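Endonuclease/exonuclease/phosphatase (Beutenbergia cavernae DSM 12333, PDB 4RUW) belongs to the endonuclease/exonuclease/phosphatase family, with a DNase I-like two-sheet domain followed by an Ig-like beta-sandwich domain. Local coordinates at residues 58-63 with 322-327; 233-238 with 293-298. All coordinates share one frame; numbering follows the deposited sequence.

How the contacts relate
Contact 1 and contact 2 lie in the two facing sheets of the DNase I-like domain, their centres about 10 Å apart. Contact 1 joins strand 55-62, the first of the domain, to the late strand 324-330 in one sheet; contact 2 joins the end of strand 230-233 and the loop after it to strand 296-300 in the other. Both segments of contact 2 fall, in sequence, between those of contact 1. The layers touch in the core: T60 CG2 packs on Y297 O, and M326 CG on V298 CB. A probable hydrogen bond of 3.0 Å from N62 ND2 to D235 OD2 ties the end of strand 55-62 to the ladder of contact 2, so early, middle and late parts of the chain meet between the sheets.

Contact 1: 58-63 with 322-327; sequences VMTWNI and LGVVMD
W61 lays the five-membered ring of its indole over the backbone of G323: G323 CA stands 3.8 Å from the ring centroid, 24° off the normal, a CH-pi contact. With CG anti to the backbone N (chi1 -161°), the ring reaches across to the L322-G323 backbone, and its NE1 donates to H321 O just before 322-327. On the same face the extended chain of M59, a selenomethionine, crosses V325 at a slant, M59 CG lying 4.0 Å from V325 CG2, while its CE ends beside G323 CA. T60 and V324 occupy the other face side by side and pointing the same way, T60 CG2 at 3.9 Å from V324 CB; V58 and M326 share this face, where M326, also selenomethionine, bends at chi2 and chi3 and turns its end away from V58. Four backbone bonds join the pairs V58-M326 and T60-V324, that from V324 N to T60 O being 2.9 Å long. Beyond them a water bridges N62 N and L322 O. Strand 91-98 flanks 58-63 on its other edge, so this antiparallel pairing of an early with a late strand lies within one of the two sheets of the DNase I-like sandwich.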
# COMPACT_ATOMS: atom_id res chain seq x y z
N VAL A 58 6.63 -5.99 -7.87
CA VAL A 58 6.25 -6.27 -6.49
C VAL A 58 4.79 -6.64 -6.47
O VAL A 58 3.94 -5.91 -7.00
CB VAL A 58 6.46 -5.02 -5.60
CG1 VAL A 58 5.97 -5.29 -4.18
CG2 VAL A 58 7.91 -4.61 -5.61
N MSE A 59 4.49 -7.76 -5.84
CA MSE A 59 3.12 -8.22 -5.71
C MSE A 59 2.74 -8.30 -4.25
O MSE A 59 3.56 -8.63 -3.40
CB MSE A 59 3.02 -9.60 -6.35
CG MSE A 59 1.64 -10.27 -6.26
SE MSE A 59 1.54 -11.95 -7.21
CE MSE A 59 -0.39 -12.19 -7.09
N THR A 60 1.48 -7.97 -3.95
CA THR A 60 0.94 -8.24 -2.62
C THR A 60 -0.39 -8.98 -2.75
O THR A 60 -1.17 -8.71 -3.67
CB THR A 60 0.77 -6.95 -1.77
OG1 THR A 60 0.45 -7.29 -0.41
CG2 THR A 60 -0.31 -6.03 -2.32
N TRP A 61 -0.64 -9.91 -1.83
CA TRP A 61 -1.86 -10.71 -1.92
C TRP A 61 -2.26 -11.26 -0.57
O TRP A 61 -1.49 -11.95 0.09
CB TRP A 61 -1.63 -11.88 -2.87
CG TRP A 61 -2.87 -12.54 -3.42
CD1 TRP A 61 -4.17 -12.12 -3.29
CD2 TRP A 61 -2.91 -13.74 -4.21
NE1 TRP A 61 -5.01 -12.99 -3.95
CE2 TRP A 61 -4.26 -13.99 -4.52
CE3 TRP A 61 -1.93 -14.62 -4.68
CZ2 TRP A 61 -4.65 -15.09 -5.29
CZ3 TRP A 61 -2.32 -15.71 -5.43
CH2 TRP A 61 -3.67 -15.93 -5.73
N ASN A 62 -3.50 -10.98 -0.18
CA ASN A 62 -4.11 -11.65 0.96
C ASN A 62 -4.70 -12.95 0.41
O ASN A 62 -5.65 -12.92 -0.37
CB ASN A 62 -5.19 -10.76 1.56
CG ASN A 62 -5.90 -11.40 2.74
OD1 ASN A 62 -6.05 -12.62 2.81
ND2 ASN A 62 -6.34 -10.57 3.69
N ILE A 63 -4.11 -14.08 0.79
CA ILE A 63 -4.45 -15.35 0.16
C ILE A 63 -5.54 -16.13 0.89
O ILE A 63 -5.87 -17.24 0.46
CB ILE A 63 -3.20 -16.26 -0.02
CG1 ILE A 63 -2.65 -16.76 1.32
CG2 ILE A 63 -2.15 -15.55 -0.86
CD1 ILE A 63 -1.70 -17.94 1.19
N LEU A 322 -8.01 -9.92 -4.41
CA LEU A 322 -7.21 -9.97 -5.62
C LEU A 322 -5.77 -9.59 -5.31
O LEU A 322 -5.51 -8.70 -4.51
CB LEU A 322 -7.75 -9.00 -6.66
CG LEU A 322 -9.18 -9.23 -7.14
CD1 LEU A 322 -9.57 -8.14 -8.13
CD2 LEU A 322 -9.36 -10.63 -7.76
N GLY A 323 -4.83 -10.26 -5.98
CA GLY A 323 -3.44 -9.85 -5.92
C GLY A 323 -3.24 -8.52 -6.64
O GLY A 323 -3.90 -8.24 -7.64
N VAL A 324 -2.33 -7.70 -6.13
CA VAL A 324 -1.97 -6.43 -6.76
C VAL A 324 -0.53 -6.57 -7.24
O VAL A 324 0.36 -6.92 -6.46
CB VAL A 324 -2.08 -5.25 -5.76
CG1 VAL A 324 -1.62 -3.95 -6.41
CG2 VAL A 324 -3.50 -5.13 -5.22
N VAL A 325 -0.31 -6.33 -8.53
CA VAL A 325 0.97 -6.57 -9.16
C VAL A 325 1.49 -5.28 -9.77
O VAL A 325 0.92 -4.77 -10.73
CB VAL A 325 0.86 -7.65 -10.26
CG1 VAL A 325 2.23 -7.98 -10.83
CG2 VAL A 325 0.16 -8.90 -9.72
N MSE A 326 2.56 -4.74 -9.19
CA MSE A 326 3.07 -3.43 -9.60
C MSE A 326 4.43 -3.54 -10.24
O MSE A 326 5.31 -4.26 -9.75
CB MSE A 326 3.21 -2.52 -8.38
CG MSE A 326 1.92 -2.31 -7.59
SE MSE A 326 0.44 -1.60 -8.64
CE MSE A 326 1.35 -0.08 -9.44
N ASP A 327 4.62 -2.79 -11.32
CA ASP A 327 5.92 -2.68 -11.99
C ASP A 327 6.50 -1.32 -11.64
O ASP A 327 5.94 -0.28 -12.00
CB ASP A 327 5.75 -2.84 -13.50
CG ASP A 327 5.44 -4.27 -13.90
OD1 ASP A 327 6.11 -5.20 -13.40
OD2 ASP A 327 4.51 -4.49 -14.70
O HOH W 1 -4.75 -9.01 -1.83

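Contact 2: 233-238 with 293-298; sequences AGDLNI and RRIDYV
I295 fits its side chain into the bend of 235-238, where a short antiparallel ladder of the DNase I-like beta sandwich gives way to a loop. Its CG1 takes the position between backbone N and carbonyl carbon (chi1 61°), which divides the two branches: CD1 lies 3.7 Å from both D235 OD1 and N237 OD1, while CG2 sits 3.6 Å from I238 O. The amide of N237 is held from its other end, ND2 being hydrogen-bonded to L201 O. The loop also folds round the carbonyl of I295, whose oxygen receives two weak bonds, from L236 N and N237 N. D235 OD1 accepts a further weak bond from N237 N and so helps to hold the bend.

Y297 forms the bump on the opposite face of the ladder from D235 and D296. The side chains of L236 and Y297 cross at about a right angle, L236 CD1 coming to 3.8 Å from Y297 CD2, and I238 CG1 approaches CE2 farther along; Q255 of helix 251-260 also touches Y297. G234, with no side chain, forms the hydrogen-bonded pair with Y297. Next to it, the small A233 packs its CB against V298 CG2, towards T60 and V58 of the facing sheet.

On that facing side D296 slants across D235, with D296 OD2 3.4 Å from D235 CB and the carboxylate planes 38° apart. Their OD2 atoms come within 4.3 Å of each other. Each acid has hydrogen-bond partners beyond the pair: N62 ND2 for D235 OD2, and both T278 OG1 and H321 ND1 for D296 OD1. At the far end of the ring, Y297 OH donates a 2.7 Å hydrogen bond to I238 O, which lies in the plane of the ring at its edge.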
# COMPACT_ATOMS: atom_id res chain seq x y z
N ALA A 233 3.81 -2.88 1.77
CA ALA A 233 2.75 -3.58 1.08
C ALA A 233 1.92 -4.41 2.02
O ALA A 233 2.41 -4.94 3.01
CB ALA A 233 3.32 -4.45 -0.04
N GLY A 234 0.65 -4.55 1.67
CA GLY A 234 -0.24 -5.47 2.34
C GLY A 234 -1.66 -4.99 2.41
O GLY A 234 -2.04 -3.97 1.80
N ASP A 235 -2.45 -5.74 3.15
CA ASP A 235 -3.86 -5.45 3.36
C ASP A 235 -3.96 -4.45 4.51
O ASP A 235 -3.94 -4.83 5.69
CB ASP A 235 -4.57 -6.76 3.69
CG ASP A 235 -6.06 -6.60 3.90
OD1 ASP A 235 -6.58 -5.46 3.90
OD2 ASP A 235 -6.73 -7.66 4.08
N LEU A 236 -4.03 -3.17 4.17
CA LEU A 236 -4.12 -2.15 5.20
C LEU A 236 -5.53 -1.99 5.74
O LEU A 236 -5.74 -1.32 6.75
CB LEU A 236 -3.58 -0.81 4.69
CG LEU A 236 -2.14 -0.84 4.19
CD1 LEU A 236 -1.69 0.56 3.80
CD2 LEU A 236 -1.19 -1.47 5.21
N ASN A 237 -6.50 -2.61 5.06
CA ASN A 237 -7.88 -2.62 5.55
C ASN A 237 -8.51 -1.23 5.68
O ASN A 237 -9.45 -1.03 6.45
CB ASN A 237 -7.98 -3.37 6.89
CG ASN A 237 -8.46 -4.79 6.73
OD1 ASN A 237 -9.36 -5.07 5.94
ND2 ASN A 237 -7.86 -5.71 7.48
N ILE A 238 -7.98 -0.28 4.91
CA ILE A 238 -8.53 1.06 4.86
C ILE A 238 -8.75 1.46 3.42
O ILE A 238 -7.94 1.12 2.56
CB ILE A 238 -7.62 2.11 5.58
CG1 ILE A 238 -6.23 2.19 4.92
CG2 ILE A 238 -7.51 1.79 7.06
CD1 ILE A 238 -5.35 3.30 5.49
N ARG A 293 -13.54 -0.19 -2.69
CA ARG A 293 -13.01 -1.27 -1.86
C ARG A 293 -11.64 -1.76 -2.31
O ARG A 293 -11.42 -2.96 -2.55
CB ARG A 293 -14.03 -2.40 -1.73
CG ARG A 293 -15.22 -2.00 -0.87
CD ARG A 293 -16.18 -3.14 -0.64
NE ARG A 293 -17.14 -2.78 0.40
CZ ARG A 293 -18.21 -3.50 0.70
NH1 ARG A 293 -18.47 -4.62 0.04
NH2 ARG A 293 -19.02 -3.08 1.67
N ARG A 294 -10.72 -0.81 -2.42
CA ARG A 294 -9.32 -1.06 -2.69
C ARG A 294 -8.61 -0.89 -1.35
O ARG A 294 -8.50 0.23 -0.84
CB ARG A 294 -8.78 -0.06 -3.72
CG ARG A 294 -7.33 -0.28 -4.11
CD ARG A 294 -6.91 0.63 -5.24
NE ARG A 294 -6.82 2.03 -4.83
CZ ARG A 294 -5.69 2.63 -4.46
NH1 ARG A 294 -4.54 1.95 -4.44
NH2 ARG A 294 -5.70 3.91 -4.12
N ILE A 295 -8.19 -2.01 -0.76
CA ILE A 295 -7.66 -2.00 0.60
C ILE A 295 -6.32 -2.71 0.72
O ILE A 295 -5.75 -2.78 1.82
CB ILE A 295 -8.69 -2.59 1.62
CG1 ILE A 295 -9.02 -4.04 1.28
CG2 ILE A 295 -9.95 -1.73 1.70
CD1 ILE A 295 -9.87 -4.73 2.34
N ASP A 296 -5.83 -3.24 -0.40
CA ASP A 296 -4.51 -3.85 -0.49
C ASP A 296 -3.66 -2.90 -1.31
O ASP A 296 -4.08 -2.47 -2.38
CB ASP A 296 -4.59 -5.19 -1.20
CG ASP A 296 -5.41 -6.23 -0.44
OD1 ASP A 296 -6.65 -6.27 -0.58
OD2 ASP A 296 -4.80 -7.05 0.28
N TYR A 297 -2.47 -2.55 -0.80
CA TYR A 297 -1.68 -1.48 -1.38
C TYR A 297 -0.22 -1.87 -1.56
O TYR A 297 0.31 -2.71 -0.83
CB TYR A 297 -1.68 -0.27 -0.44
CG TYR A 297 -3.00 0.41 -0.20
CD1 TYR A 297 -3.37 1.53 -0.93
CD2 TYR A 297 -3.86 -0.04 0.80
CE1 TYR A 297 -4.57 2.18 -0.69
CE2 TYR A 297 -5.05 0.61 1.05
CZ TYR A 297 -5.40 1.71 0.30
OH TYR A 297 -6.58 2.38 0.54
N VAL A 298 0.43 -1.20 -2.51
CA VAL A 298 1.88 -1.15 -2.57
C VAL A 298 2.28 0.32 -2.55
O VAL A 298 1.96 1.06 -3.48
CB VAL A 298 2.44 -1.85 -3.84
CG1 VAL A 298 3.96 -1.70 -3.88
CG2 VAL A 298 2.02 -3.30 -3.86